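Side-chain contacts in probable manganase-dependent inorganic pyrophosphatase (Clostridium perfringens, PDB 3L2B), which probably hydrolyses inorganic pyrophosphate, with a regulatory region of CBS and DRTGG domains that binds the activator diadenosine tetraphosphate: residues A[89-94]-A[155-160]; A[131-136]-A[142-147]. All blocks are in the same frame, centred on the assembly; numbering follows the deposited sequence.

Contact 1: residues A[89-94]-A[155-160]; sequences EAQNIN and EIIELA
Two consecutive residues, Q91 and N92, both direct their CB atoms at the helix segment 155-160, which a regular strand would not allow. The cause is a classic beta bulge: Q91 and N92 together face V167 of the antiparallel neighbour, strand 166-169; their own strand, 89-92, is an outermost one, within this chain, of the mixed five-stranded sheet of the DRTGG domain. The opposing helix, 154-163, is the crossover between strands 143-146 and 166-169, so the contact joins the crossover helix to the edge strand, which pairs with 166-169.

The two bulge residues use their proximity differently. Q91 offers only the start of its side chain. I157 is extended beyond CG1 (chi2 -178°), and its CD1 meets Q91 CB at 3.6 Å and Q91 CG at 3.7 Å, the two side chains crossing at roughly a right angle. The other branch, I157 CG2, lies 3.9 Å from the backbone O of Q91. Past CG the glutamine bends (chi2 74°) and carries its amide away from the helix: OE1 is hydrogen-bonded to the hydroxyl of T169, while NE2 makes a weak bond of 2.9 Å to O of E89. The polar end is thus held along the strand, leaving aliphatic carbons to face I157.

N92 instead presents its amide. Its ND2 comes up to A160, where the approach to the carbonyl is too poorly angled for a hydrogen bond. The partner of ND2 is the backbone O of I165, in the turn leading from the helix into strand 166-169. What remains is a close polar approach without a hydrogen bond, ND2 3.4 Å from A160 O, and a looser touch of ND2 on A160 CB at 4.0 Å.

Contact 2: residues A[131-136]-A[142-147]; sequences EIQAEL and SLLIVT
L136 on the helix has its CG beside the backbone N (chi1 -71°), whereas L144 on the strand has CG anti to its own N (chi1 -177°); with these settings the two leucines cross at about a right angle and meet through their CD1 methyls. The contact lies within the beta-alpha-beta unit formed by strand 123-126, helix 130-138 and strand 143-146. The axes of helix segment 131-136 and strand 143-146 run nearly antiparallel, at 167°, and come within 9.8 Å of each other.

The leucine pair is tight: L136 CD1 to L144 CD1 is 3.3 Å, closer than usual for two carbons. L144 divides its branches between two helix residues, CD2 turning toward the backbone O of Q133 at 3.8 Å. L136 also touches A124 and A126, so it reaches across to the preceding strand of the unit.

Two residues along the strand, past I145, V146 meets Q133. The amide of Q133 lies across both valine methyls, NE2 lying 3.6 Å from V146 CG1 and 3.9 Å from V146 CG2. That nitrogen has its hydrogen bond elsewhere, to the backbone O of G127.

No hydrogen bond links the two segments, so the buried contact depends on shape and dispersion, and the bond to G127 lets the amide of Q133 lie among apolar groups without leaving NE2 unsatisfied.

Contacts 1 and 2 have centres about 10 Å apart and share the five-stranded sheet, with contact 2 nested in the loop of chain that contact 1 closes. The next element of the chain after strand 143-146 of contact 2 is helix 154-163 of contact 1, and that helix packs on helix 130-138. I156 and L159 make the junction: I156 CD1 is 3.7 Å from A134 CB, and L159 CD2 is 3.9 Å from the same A134 CB. I156 CG1 also lies 3.7 Å from Q133 OE1. Both contacts belong to the DRTGG domain, whereas the diadenosine tetraphosphate pocket is built from residues such as K39 and R216 of the CBS domains.

Contact 1: residues A[89-94]-A[155-160]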
loop_
_atom_site.group_PDB
_atom_site.type_symbol
_atom_site.label_atom_id
_atom_site.label_comp_id
_atom_site.label_asym_id
_atom_site.label_seq_id
_atom_site.Cartn_x
_atom_site.Cartn_y
_atom_site.Cartn_z
ATOM N N GLU A 89 -11.856 -15.827 -10.582
ATOM C CA GLU A 89 -12.679 -17.022 -10.496
ATOM C C GLU A 89 -11.749 -18.207 -10.438
ATOM O O GLU A 89 -10.715 -18.231 -11.104
ATOM C CB GLU A 89 -13.630 -17.134 -11.714
ATOM C CG GLU A 89 -14.732 -16.047 -11.776
ATOM C CD GLU A 89 -16.004 -16.382 -10.969
ATOM O OE1 GLU A 89 -16.605 -17.465 -11.200
ATOM O OE2 GLU A 89 -16.428 -15.546 -10.126
ATOM N N ALA A 90 -12.137 -19.181 -9.634
ATOM C CA ALA A 90 -11.391 -20.417 -9.490
ATOM C C ALA A 90 -11.824 -21.395 -10.556
ATOM O O ALA A 90 -13.001 -21.483 -10.892
ATOM C CB ALA A 90 -11.603 -20.997 -8.106
ATOM N N GLN A 91 -10.841 -22.102 -11.102
ATOM C CA GLN A 91 -11.072 -23.179 -12.072
ATOM C C GLN A 91 -10.842 -24.549 -11.454
ATOM O O GLN A 91 -11.414 -25.548 -11.870
ATOM C CB GLN A 91 -10.145 -23.030 -13.280
ATOM C CG GLN A 91 -10.591 -21.969 -14.236
ATOM C CD GLN A 91 -10.338 -20.609 -13.704
ATOM O OE1 GLN A 91 -9.189 -20.227 -13.508
ATOM N NE2 GLN A 91 -11.400 -19.868 -13.436
ATOM N N ASN A 92 -9.940 -24.582 -10.490
ATOM C CA ASN A 92 -9.786 -25.734 -9.623
ATOM C C ASN A 92 -9.377 -25.286 -8.244
ATOM O O ASN A 92 -8.688 -24.275 -8.082
ATOM C CB ASN A 92 -8.732 -26.689 -10.166
ATOM C CG ASN A 92 -8.681 -27.983 -9.393
ATOM O OD1 ASN A 92 -9.704 -28.618 -9.197
ATOM N ND2 ASN A 92 -7.492 -28.396 -8.978
ATOM N N ILE A 93 -9.815 -26.062 -7.262
ATOM C CA ILE A 93 -9.485 -25.820 -5.870
ATOM C C ILE A 93 -9.004 -27.078 -5.158
ATOM O O ILE A 93 -9.681 -28.114 -5.166
ATOM C CB ILE A 93 -10.693 -25.300 -5.089
ATOM C CG1 ILE A 93 -11.261 -24.037 -5.750
ATOM C CG2 ILE A 93 -10.291 -25.018 -3.627
ATOM C CD1 ILE A 93 -12.570 -23.566 -5.110
ATOM N N ASN A 94 -7.838 -26.967 -4.540
ATOM C CA ASN A 94 -7.374 -27.969 -3.590
ATOM C C ASN A 94 -8.103 -27.768 -2.285
ATOM O O ASN A 94 -7.752 -26.905 -1.510
ATOM C CB ASN A 94 -5.860 -27.859 -3.359
ATOM C CG ASN A 94 -5.324 -28.961 -2.457
ATOM O OD1 ASN A 94 -6.067 -29.518 -1.653
ATOM N ND2 ASN A 94 -4.045 -29.292 -2.604
ATOM N N GLU A 155 -7.548 -28.738 -20.695
ATOM C CA GLU A 155 -6.384 -29.598 -20.456
ATOM C C GLU A 155 -5.673 -29.208 -19.166
ATOM O O GLU A 155 -5.383 -30.048 -18.303
ATOM C CB GLU A 155 -5.378 -29.533 -21.611
ATOM C CG GLU A 155 -3.976 -29.942 -21.167
ATOM C CD GLU A 155 -2.957 -29.899 -22.267
ATOM O OE1 GLU A 155 -2.016 -29.061 -22.164
ATOM O OE2 GLU A 155 -3.093 -30.713 -23.220
ATOM N N ILE A 156 -5.382 -27.917 -19.062
ATOM C CA ILE A 156 -4.606 -27.391 -17.944
ATOM C C ILE A 156 -5.381 -27.562 -16.638
ATOM O O ILE A 156 -4.815 -27.946 -15.615
ATOM C CB ILE A 156 -4.224 -25.918 -18.150
ATOM C CG1 ILE A 156 -3.238 -25.779 -19.313
ATOM C CG2 ILE A 156 -3.579 -25.380 -16.894
ATOM C CD1 ILE A 156 -1.823 -26.152 -18.932
ATOM N N ILE A 157 -6.687 -27.311 -16.699
ATOM C CA ILE A 157 -7.575 -27.533 -15.556
ATOM C C ILE A 157 -7.542 -28.978 -15.078
ATOM O O ILE A 157 -7.552 -29.230 -13.880
ATOM C CB ILE A 157 -9.036 -27.138 -15.854
ATOM C CG1 ILE A 157 -9.150 -25.617 -15.937
ATOM C CG2 ILE A 157 -9.981 -27.676 -14.782
ATOM C CD1 ILE A 157 -10.572 -25.125 -16.177
ATOM N N GLU A 158 -7.470 -29.917 -16.014
ATOM C CA GLU A 158 -7.450 -31.362 -15.673
ATOM C C GLU A 158 -6.077 -31.768 -15.127
ATOM O O GLU A 158 -5.973 -32.662 -14.282
ATOM C CB GLU A 158 -7.860 -32.246 -16.881
ATOM C CG GLU A 158 -7.800 -33.781 -16.652
ATOM C CD GLU A 158 -8.944 -34.346 -15.792
ATOM O OE1 GLU A 158 -9.089 -33.961 -14.609
ATOM O OE2 GLU A 158 -9.695 -35.216 -16.299
ATOM N N LEU A 159 -5.032 -31.094 -15.595
ATOM C CA LEU A 159 -3.684 -31.327 -15.063
ATOM C C LEU A 159 -3.679 -30.816 -13.614
ATOM O O LEU A 159 -3.109 -31.424 -12.701
ATOM C CB LEU A 159 -2.624 -30.604 -15.897
ATOM C CG LEU A 159 -1.186 -31.135 -15.846
ATOM C CD1 LEU A 159 -1.078 -32.503 -16.559
ATOM C CD2 LEU A 159 -0.234 -30.135 -16.477
ATOM N N ALA A 160 -4.366 -29.700 -13.413
ATOM C CA ALA A 160 -4.454 -29.088 -12.096
ATOM C C ALA A 160 -5.237 -30.002 -11.178
ATOM O O ALA A 160 -4.829 -30.226 -10.036
ATOM C CB ALA A 160 -5.101 -27.708 -12.172
#

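Contact 2: residues A[131-136]-A[142-147]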
loop_
_atom_site.group_PDB
_atom_site.type_symbol
_atom_site.label_atom_id
_atom_site.label_comp_id
_atom_site.label_asym_id
_atom_site.label_seq_id
_atom_site.Cartn_x
_atom_site.Cartn_y
_atom_site.Cartn_z
ATOM N N GLU A 131 2.026 -23.452 -21.995
ATOM C CA GLU A 131 3.303 -24.128 -21.735
ATOM C C GLU A 131 3.764 -23.763 -20.334
ATOM O O GLU A 131 4.192 -24.618 -19.577
ATOM C CB GLU A 131 4.396 -23.757 -22.766
ATOM C CG GLU A 131 5.744 -24.486 -22.493
ATOM C CD GLU A 131 6.815 -24.319 -23.604
ATOM O OE1 GLU A 131 6.811 -23.293 -24.336
ATOM O OE2 GLU A 131 7.681 -25.224 -23.719
ATOM N N ILE A 132 3.654 -22.474 -20.015
ATOM C CA ILE A 132 4.050 -21.938 -18.718
ATOM C C ILE A 132 3.128 -22.468 -17.641
ATOM O O ILE A 132 3.562 -22.907 -16.580
ATOM C CB ILE A 132 3.994 -20.378 -18.707
ATOM C CG1 ILE A 132 5.085 -19.797 -19.622
ATOM C CG2 ILE A 132 4.157 -19.835 -17.317
ATOM C CD1 ILE A 132 6.478 -20.326 -19.297
ATOM N N GLN A 133 1.837 -22.433 -17.942
ATOM C CA GLN A 133 0.831 -22.851 -16.994
ATOM C C GLN A 133 1.081 -24.291 -16.553
ATOM O O GLN A 133 0.991 -24.597 -15.371
ATOM C CB GLN A 133 -0.582 -22.691 -17.565
ATOM C CG GLN A 133 -1.059 -21.248 -17.659
ATOM C CD GLN A 133 -2.334 -21.110 -18.486
ATOM O OE1 GLN A 133 -2.985 -22.105 -18.828
ATOM N NE2 GLN A 133 -2.683 -19.877 -18.825
ATOM N N ALA A 134 1.450 -25.142 -17.509
ATOM C CA ALA A 134 1.681 -26.574 -17.247
ATOM C C ALA A 134 2.994 -26.848 -16.528
ATOM O O ALA A 134 3.092 -27.765 -15.738
ATOM C CB ALA A 134 1.611 -27.407 -18.551
ATOM N N GLU A 135 4.020 -26.061 -16.779
ATOM C CA GLU A 135 5.259 -26.270 -16.022
ATOM C C GLU A 135 5.036 -25.842 -14.572
ATOM O O GLU A 135 5.568 -26.450 -13.648
ATOM C CB GLU A 135 6.428 -25.511 -16.660
ATOM C CG GLU A 135 7.747 -25.532 -15.851
ATOM C CD GLU A 135 8.394 -26.932 -15.692
ATOM O OE1 GLU A 135 7.954 -27.901 -16.378
ATOM O OE2 GLU A 135 9.361 -27.043 -14.877
ATOM N N LEU A 136 4.211 -24.816 -14.376
ATOM C CA LEU A 136 3.961 -24.283 -13.033
ATOM C C LEU A 136 3.257 -25.362 -12.219
ATOM O O LEU A 136 3.566 -25.587 -11.037
ATOM C CB LEU A 136 3.155 -22.961 -13.076
ATOM C CG LEU A 136 3.894 -21.694 -13.614
ATOM C CD1 LEU A 136 2.972 -20.481 -13.741
ATOM C CD2 LEU A 136 5.110 -21.335 -12.751
ATOM N N SER A 142 1.406 -24.018 -5.167
ATOM C CA SER A 142 0.221 -24.161 -4.354
ATOM C C SER A 142 -0.917 -23.359 -4.986
ATOM O O SER A 142 -2.084 -23.670 -4.798
ATOM C CB SER A 142 0.472 -23.690 -2.922
ATOM O OG SER A 142 0.745 -22.302 -2.885
ATOM N N LEU A 143 -0.566 -22.341 -5.757
ATOM C CA LEU A 143 -1.584 -21.486 -6.397
ATOM C C LEU A 143 -1.099 -20.903 -7.691
ATOM O O LEU A 143 -0.081 -20.200 -7.734
ATOM C CB LEU A 143 -2.053 -20.371 -5.474
ATOM C CG LEU A 143 -3.105 -19.391 -6.009
ATOM C CD1 LEU A 143 -4.363 -20.142 -6.470
ATOM C CD2 LEU A 143 -3.446 -18.329 -4.958
ATOM N N LEU A 144 -1.862 -21.203 -8.737
ATOM C CA LEU A 144 -1.674 -20.622 -10.057
ATOM C C LEU A 144 -2.695 -19.517 -10.301
ATOM O O LEU A 144 -3.890 -19.754 -10.294
ATOM C CB LEU A 144 -1.774 -21.700 -11.125
ATOM C CG LEU A 144 -1.533 -21.277 -12.582
ATOM C CD1 LEU A 144 -0.209 -20.576 -12.733
ATOM C CD2 LEU A 144 -1.606 -22.506 -13.484
ATOM N N ILE A 145 -2.188 -18.292 -10.464
ATOM C CA ILE A 145 -3.009 -17.143 -10.822
ATOM C C ILE A 145 -2.751 -16.775 -12.285
ATOM O O ILE A 145 -1.679 -16.304 -12.638
ATOM C CB ILE A 145 -2.735 -15.937 -9.911
ATOM C CG1 ILE A 145 -2.692 -16.356 -8.444
ATOM C CG2 ILE A 145 -3.805 -14.887 -10.053
ATOM C CD1 ILE A 145 -2.591 -15.184 -7.459
ATOM N N VAL A 146 -3.753 -17.000 -13.127
ATOM C CA VAL A 146 -3.668 -16.644 -14.544
ATOM C C VAL A 146 -4.220 -15.245 -14.740
ATOM O O VAL A 146 -5.326 -14.929 -14.272
ATOM C CB VAL A 146 -4.381 -17.652 -15.457
ATOM C CG1 VAL A 146 -4.233 -17.242 -16.945
ATOM C CG2 VAL A 146 -3.833 -19.079 -15.223
ATOM N N THR A 147 -3.415 -14.403 -15.396
ATOM C CA THR A 147 -3.746 -12.986 -15.622
ATOM C C THR A 147 -4.531 -12.809 -16.914
ATOM O O THR A 147 -4.718 -13.745 -17.683
ATOM C CB THR A 147 -2.463 -12.068 -15.740
ATOM O OG1 THR A 147 -1.675 -12.457 -16.864
ATOM C CG2 THR A 147 -1.584 -12.151 -14.531
#